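Local coordinates for uncharacterized protein (Bacteroides fragilis, PDB 3NNG) that is of unknown function but carries a calcium-binding F5/8 type C (discoidin-like) domain, a fold that in relatives often binds carbohydrates or other ligands at cell surfaces, at residues Phe77-Gln82 against Ala152-Tyr157; Gly88-Ser93 against Arg116-Ala121. The protein carries 1 engineered substitution. All coordinates share one frame; numbering follows the deposited sequence.

Contact 1 of 2, residues Phe77-Gln82 against Ala152-Tyr157; sequences FSVTKQ and AEINLY. With CA (calcium ion), chain C.
Y157 lays its ring alongside S78, with the ring edge near the backbone of F77 and its hydroxyl at the serine: Y157 OH and S78 OG are hydrogen-bonded at 2.8 Å. The serine oxygen can reach it because chi1 of 74° sets OG between the backbone N and carbonyl carbon of S78. A water bound to S78 OG also donates to E153 O and accepts from N155 ND2, so a polar chain runs along this face of the sheet. On the other face, V79 and I154 lie side by side and point the same way, V79 CG1 resting 3.8 Å from I154 CG1, while L156 CD1 meets F77 CB. The antiparallel strands are joined at the hydrogen-bonded pair S78 and N155, where N155 N reaches S78 O at 2.9 Å and S78 N returns a bond to N155 O.

Past V79 the ladder loosens: T80 N to E153 O (3.1 Å) and E153 N to T80 OG1 are both weak bonds. K81 O accepts a sounder one from A152 N at 2.9 Å and another from T80 OG1. Beyond them A152 O and E153 OE2 bind the calcium ion, which L41, D44, E46 and T49 also bind, while E153 OE1 forms a salt bridge with R19. Calcium and arginine would probably keep E153 ionised, and the polar residues leading into strand 154-157 join the metal site to the sheet.

Contact 2 of 2, residues Gly88-Ser93 against Arg116-Ala121; sequences GYNLRS and RNFKGA
F118 turns its ring toward the 88-93 loop, and the CD2-CE2 side of that ring does the touching. F118 CD2 lies 3.6 Å from N90 CB, which approaches the ring obliquely, and the amide plane of N90 stands nearly perpendicular to the ring. At the ring edge, near its plane, L91 O comes within 3.5 Å of F118 CE2. The CG of F118 stands anti to the carbonyl carbon, beside the backbone N (chi1 -67°), which points the ring at the 88-93 loop.

The second point of contact is polar and lies nearer the surface. R92 NH2 donates to N117 OD1 at 2.8 Å, a bent bond with an angle of 130° at the hydrogen. The two flat groups are turned 26° against each other, and the amide oxygen meets the guanidinium at its edge, somewhat out of its plane. The arginine chain, bent at chi2 and chi3, folds round to bring this nitrogen across.

Between the aromatic and polar contacts a water lies 2.8 Å from L91 O and 2.9 Å from R116 O, close to both loops.

Further out, R92 NE is hydrogen-bonded to the backbone O of F115, the residue just before R116, which holds the guanidinium in place, while R116 O also accepts from Q124 NE2. L91 packs on C142 and T149, and S93 OG bonds to T144 OG1. At the entry to strand 93-100 the backbone forms a classic beta bulge, with R92 and S93 set against the single residue T144. The whole is a loop-to-loop contact at one end of the beta sandwich characteristic of F5/8 type C domains.

How the contacts relate
The two contacts illustrate how a buried strand pairing near the centre of a beta domain can be flanked by a surface loop contact. Their centres are about 11 Å apart, and contact 2 is nested in sequence within the stretch of chain that contact 1 closes. They also touch directly: F118 CE1 lies 3.4 Å from V79 O, just where strand 71-79 ends, and K81 CD approaches G120 O at 3.5 Å. N90 packs against K81 as well. Contact 1 supplies two of the calcium ligands itself, whereas contact 2 stands back from the metal, the side chain of N90 being about 12 Å from the calcium ion.

Contact 1 of 2, residues Phe77-Gln82 against Ala152-Tyr157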
loop_
_atom_site.group_PDB
_atom_site.type_symbol
_atom_site.label_atom_id
_atom_site.label_comp_id
_atom_site.label_asym_id
_atom_site.label_seq_id
_atom_site.Cartn_x
_atom_site.Cartn_y
_atom_site.Cartn_z
ATOM N N PHE A 77 6.588 -5.107 -0.090
ATOM C CA PHE A 77 5.305 -4.860 0.531
ATOM C C PHE A 77 4.290 -5.852 -0.023
ATOM O O PHE A 77 4.583 -6.618 -0.950
ATOM C CB PHE A 77 4.858 -3.415 0.276
ATOM C CG PHE A 77 4.490 -3.147 -1.145
ATOM C CD1 PHE A 77 5.472 -2.891 -2.094
ATOM C CD2 PHE A 77 3.168 -3.168 -1.541
ATOM C CE1 PHE A 77 5.132 -2.652 -3.419
ATOM C CE2 PHE A 77 2.815 -2.944 -2.856
ATOM C CZ PHE A 77 3.802 -2.678 -3.800
ATOM N N SER A 78 3.093 -5.837 0.546
ATOM C CA SER A 78 2.035 -6.713 0.086
ATOM C C SER A 78 0.699 -6.022 0.209
ATOM O O SER A 78 0.481 -5.221 1.129
ATOM C CB SER A 78 2.011 -8.001 0.908
ATOM O OG SER A 78 1.469 -7.752 2.192
ATOM N N VAL A 79 -0.199 -6.355 -0.717
ATOM C CA VAL A 79 -1.548 -5.822 -0.721
ATOM C C VAL A 79 -2.529 -6.976 -0.930
ATOM O O VAL A 79 -2.156 -8.029 -1.458
ATOM C CB VAL A 79 -1.715 -4.719 -1.809
ATOM C CG1 VAL A 79 -0.800 -3.532 -1.504
ATOM C CG2 VAL A 79 -1.402 -5.262 -3.207
ATOM N N THR A 80 -3.770 -6.785 -0.485
ATOM C CA THR A 80 -4.847 -7.753 -0.703
ATOM C C THR A 80 -5.878 -7.172 -1.667
ATOM O O THR A 80 -5.718 -6.048 -2.154
ATOM C CB THR A 80 -5.574 -8.084 0.618
ATOM O OG1 THR A 80 -6.160 -6.888 1.150
ATOM C CG2 THR A 80 -4.587 -8.671 1.658
ATOM N N LYS A 81 -6.930 -7.933 -1.958
ATOM C CA LYS A 81 -8.105 -7.343 -2.584
ATOM C C LYS A 81 -8.586 -6.156 -1.745
ATOM O O LYS A 81 -8.250 -6.040 -0.565
ATOM C CB LYS A 81 -9.237 -8.373 -2.646
ATOM C CG LYS A 81 -9.666 -8.874 -1.257
ATOM C CD LYS A 81 -10.973 -9.659 -1.364
ATOM C CE LYS A 81 -11.412 -10.177 -0.003
ATOM N NZ LYS A 81 -12.687 -10.926 -0.087
ATOM N N GLN A 82 -9.369 -5.271 -2.350
ATOM C CA GLN A 82 -10.230 -4.383 -1.574
ATOM C C GLN A 82 -11.546 -5.127 -1.398
ATOM O O GLN A 82 -11.900 -5.981 -2.222
ATOM C CB GLN A 82 -10.469 -3.044 -2.290
ATOM C CG GLN A 82 -10.928 -3.143 -3.743
ATOM C CD GLN A 82 -12.405 -3.510 -3.879
ATOM O OE1 GLN A 82 -13.241 -3.077 -3.086
ATOM N NE2 GLN A 82 -12.726 -4.305 -4.902
ATOM N N ALA A 152 -7.581 -3.833 1.152
ATOM C CA ALA A 152 -8.108 -4.055 2.489
ATOM C C ALA A 152 -6.983 -4.128 3.486
ATOM O O ALA A 152 -7.134 -3.730 4.628
ATOM C CB ALA A 152 -8.944 -5.310 2.537
ATOM N N GLU A 153 -5.839 -4.620 3.039
ATOM C CA GLU A 153 -4.691 -4.764 3.909
ATOM C C GLU A 153 -3.421 -4.543 3.124
ATOM O O GLU A 153 -3.197 -5.200 2.115
ATOM C CB GLU A 153 -4.680 -6.169 4.519
ATOM C CG GLU A 153 -5.649 -6.298 5.677
ATOM C CD GLU A 153 -5.252 -5.382 6.826
ATOM O OE1 GLU A 153 -4.098 -5.479 7.287
ATOM O OE2 GLU A 153 -6.080 -4.566 7.260
ATOM N N ILE A 154 -2.600 -3.608 3.591
ATOM C CA ILE A 154 -1.249 -3.450 3.085
ATOM C C ILE A 154 -0.246 -3.651 4.216
ATOM O O ILE A 154 -0.497 -3.269 5.359
ATOM C CB ILE A 154 -1.023 -2.070 2.475
ATOM C CG1 ILE A 154 0.353 -2.031 1.801
ATOM C CG2 ILE A 154 -1.170 -0.965 3.556
ATOM C CD1 ILE A 154 0.537 -0.831 0.885
ATOM N N ASN A 155 0.884 -4.264 3.887
ATOM C CA ASN A 155 1.957 -4.477 4.842
ATOM C C ASN A 155 3.284 -4.100 4.227
ATOM O O ASN A 155 3.445 -4.156 3.008
ATOM C CB ASN A 155 2.002 -5.939 5.271
ATOM C CG ASN A 155 0.943 -6.266 6.289
ATOM O OD1 ASN A 155 1.111 -5.996 7.479
ATOM N ND2 ASN A 155 -0.166 -6.832 5.831
ATOM N N LEU A 156 4.229 -3.707 5.071
ATOM C CA LEU A 156 5.597 -3.502 4.623
ATOM C C LEU A 156 6.454 -4.523 5.345
ATOM O O LEU A 156 6.149 -4.890 6.484
ATOM C CB LEU A 156 6.068 -2.076 4.941
ATOM C CG LEU A 156 5.883 -0.967 3.899
ATOM C CD1 LEU A 156 4.568 -1.093 3.143
ATOM C CD2 LEU A 156 6.015 0.444 4.555
ATOM N N TYR A 157 7.524 -4.980 4.693
ATOM C CA TYR A 157 8.363 -6.050 5.253
ATOM C C TYR A 157 9.823 -5.654 5.399
ATOM O O TYR A 157 10.349 -4.824 4.635
ATOM C CB TYR A 157 8.256 -7.318 4.397
ATOM C CG TYR A 157 6.842 -7.847 4.320
ATOM C CD1 TYR A 157 5.994 -7.445 3.306
ATOM C CD2 TYR A 157 6.342 -8.714 5.292
ATOM C CE1 TYR A 157 4.683 -7.912 3.236
ATOM C CE2 TYR A 157 5.033 -9.176 5.241
ATOM C CZ TYR A 157 4.208 -8.769 4.204
ATOM O OH TYR A 157 2.899 -9.210 4.121
HETATM CA CA CA C . -8.525 -3.754 6.639
HETATM O O HOH W 1 -1.113 -7.290 2.871
#

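Contact 2 of 2, residues Gly88-Ser93 against Arg116-Ala121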
loop_
_atom_site.group_PDB
_atom_site.type_symbol
_atom_site.label_atom_id
_atom_site.label_comp_id
_atom_site.label_asym_id
_atom_site.label_seq_id
_atom_site.Cartn_x
_atom_site.Cartn_y
_atom_site.Cartn_z
ATOM N N GLY A 88 -13.288 -6.408 -9.884
ATOM C CA GLY A 88 -12.822 -5.576 -10.975
ATOM C C GLY A 88 -12.191 -4.276 -10.502
ATOM O O GLY A 88 -11.568 -3.571 -11.293
ATOM N N TYR A 89 -12.343 -3.954 -9.217
ATOM C CA TYR A 89 -11.680 -2.770 -8.642
ATOM C C TYR A 89 -10.450 -3.073 -7.789
ATOM O O TYR A 89 -9.837 -2.164 -7.237
ATOM C CB TYR A 89 -12.676 -1.908 -7.865
ATOM C CG TYR A 89 -13.853 -1.510 -8.731
ATOM C CD1 TYR A 89 -13.661 -0.717 -9.858
ATOM C CD2 TYR A 89 -15.144 -1.949 -8.448
ATOM C CE1 TYR A 89 -14.712 -0.356 -10.668
ATOM C CE2 TYR A 89 -16.215 -1.591 -9.267
ATOM C CZ TYR A 89 -15.983 -0.791 -10.372
ATOM O OH TYR A 89 -17.009 -0.409 -11.201
ATOM N N ASN A 90 -10.082 -4.347 -7.670
ATOM C CA ASN A 90 -8.830 -4.682 -7.001
ATOM C C ASN A 90 -7.657 -4.037 -7.750
ATOM O O ASN A 90 -7.727 -3.834 -8.961
ATOM C CB ASN A 90 -8.629 -6.194 -6.939
ATOM C CG ASN A 90 -9.634 -6.886 -6.043
ATOM O OD1 ASN A 90 -9.802 -8.103 -6.125
ATOM N ND2 ASN A 90 -10.303 -6.122 -5.173
ATOM N N LEU A 91 -6.586 -3.741 -7.020
ATOM C CA LEU A 91 -5.403 -3.075 -7.564
ATOM C C LEU A 91 -4.733 -3.943 -8.625
ATOM O O LEU A 91 -4.495 -5.123 -8.404
ATOM C CB LEU A 91 -4.397 -2.824 -6.445
ATOM C CG LEU A 91 -3.538 -1.558 -6.368
ATOM C CD1 LEU A 91 -2.221 -1.888 -5.672
ATOM C CD2 LEU A 91 -3.302 -0.876 -7.703
ATOM N N ARG A 92 -4.389 -3.333 -9.751
ATOM C CA ARG A 92 -3.807 -4.031 -10.887
ATOM C C ARG A 92 -2.328 -3.646 -11.062
ATOM O O ARG A 92 -1.466 -4.507 -11.263
ATOM C CB ARG A 92 -4.573 -3.637 -12.146
ATOM C CG ARG A 92 -4.994 -4.759 -13.024
ATOM C CD ARG A 92 -3.848 -5.672 -13.360
ATOM N NE ARG A 92 -4.159 -7.013 -12.893
ATOM C CZ ARG A 92 -5.236 -7.696 -13.265
ATOM N NH1 ARG A 92 -6.097 -7.167 -14.125
ATOM N NH2 ARG A 92 -5.447 -8.910 -12.778
ATOM N N SER A 93 -2.040 -2.349 -11.007
ATOM C CA SER A 93 -0.657 -1.880 -11.129
ATOM C C SER A 93 -0.390 -0.631 -10.287
ATOM O O SER A 93 -1.271 0.211 -10.103
ATOM C CB SER A 93 -0.305 -1.612 -12.599
ATOM O OG SER A 93 -1.168 -0.633 -13.159
ATOM N N ARG A 116 -1.685 -9.917 -10.054
ATOM C CA ARG A 116 -2.649 -10.795 -10.716
ATOM C C ARG A 116 -3.972 -10.763 -9.961
ATOM O O ARG A 116 -4.105 -10.085 -8.942
ATOM C CB ARG A 116 -2.147 -12.240 -10.750
ATOM C CG ARG A 116 -0.639 -12.405 -10.848
ATOM C CD ARG A 116 -0.283 -13.777 -11.418
ATOM N NE ARG A 116 1.025 -14.267 -10.984
ATOM C CZ ARG A 116 2.180 -13.629 -11.172
ATOM N NH1 ARG A 116 2.208 -12.449 -11.783
ATOM N NH2 ARG A 116 3.312 -14.171 -10.741
ATOM N N ASN A 117 -4.947 -11.514 -10.453
ATOM C CA ASN A 117 -6.195 -11.680 -9.724
ATOM C C ASN A 117 -5.940 -12.227 -8.326
ATOM O O ASN A 117 -5.232 -13.223 -8.150
ATOM C CB ASN A 117 -7.154 -12.582 -10.493
ATOM C CG ASN A 117 -7.630 -11.942 -11.782
ATOM O OD1 ASN A 117 -7.352 -10.768 -12.043
ATOM N ND2 ASN A 117 -8.346 -12.707 -12.597
ATOM N N PHE A 118 -6.510 -11.557 -7.332
ATOM C CA PHE A 118 -6.350 -11.978 -5.956
ATOM C C PHE A 118 -7.138 -13.261 -5.685
ATOM O O PHE A 118 -8.155 -13.518 -6.323
ATOM C CB PHE A 118 -6.781 -10.855 -5.011
ATOM C CG PHE A 118 -5.877 -9.653 -5.068
ATOM C CD1 PHE A 118 -4.758 -9.572 -4.245
ATOM C CD2 PHE A 118 -6.120 -8.630 -5.971
ATOM C CE1 PHE A 118 -3.908 -8.472 -4.311
ATOM C CE2 PHE A 118 -5.279 -7.535 -6.040
ATOM C CZ PHE A 118 -4.161 -7.460 -5.210
ATOM N N LYS A 119 -6.648 -14.064 -4.749
ATOM C CA LYS A 119 -7.368 -15.252 -4.313
ATOM C C LYS A 119 -7.867 -15.092 -2.884
ATOM O O LYS A 119 -7.076 -15.019 -1.951
ATOM C CB LYS A 119 -6.480 -16.481 -4.463
ATOM C CG LYS A 119 -6.346 -16.912 -5.926
ATOM C CD LYS A 119 -4.903 -17.015 -6.356
ATOM C CE LYS A 119 -4.736 -16.664 -7.834
ATOM N NZ LYS A 119 -5.795 -17.295 -8.668
ATOM N N GLY A 120 -9.183 -15.013 -2.729
ATOM C CA GLY A 120 -9.795 -14.763 -1.433
ATOM C C GLY A 120 -9.090 -13.634 -0.707
ATOM O O GLY A 120 -8.932 -12.543 -1.257
ATOM N N ALA A 121 -8.636 -13.917 0.514
ATOM C CA ALA A 121 -7.988 -12.929 1.379
ATOM C C ALA A 121 -6.459 -12.934 1.257
ATOM O O ALA A 121 -5.765 -12.233 1.989
ATOM C CB ALA A 121 -8.394 -13.174 2.827
HETATM O O HOH W 2 -5.100 -7.449 -9.770
#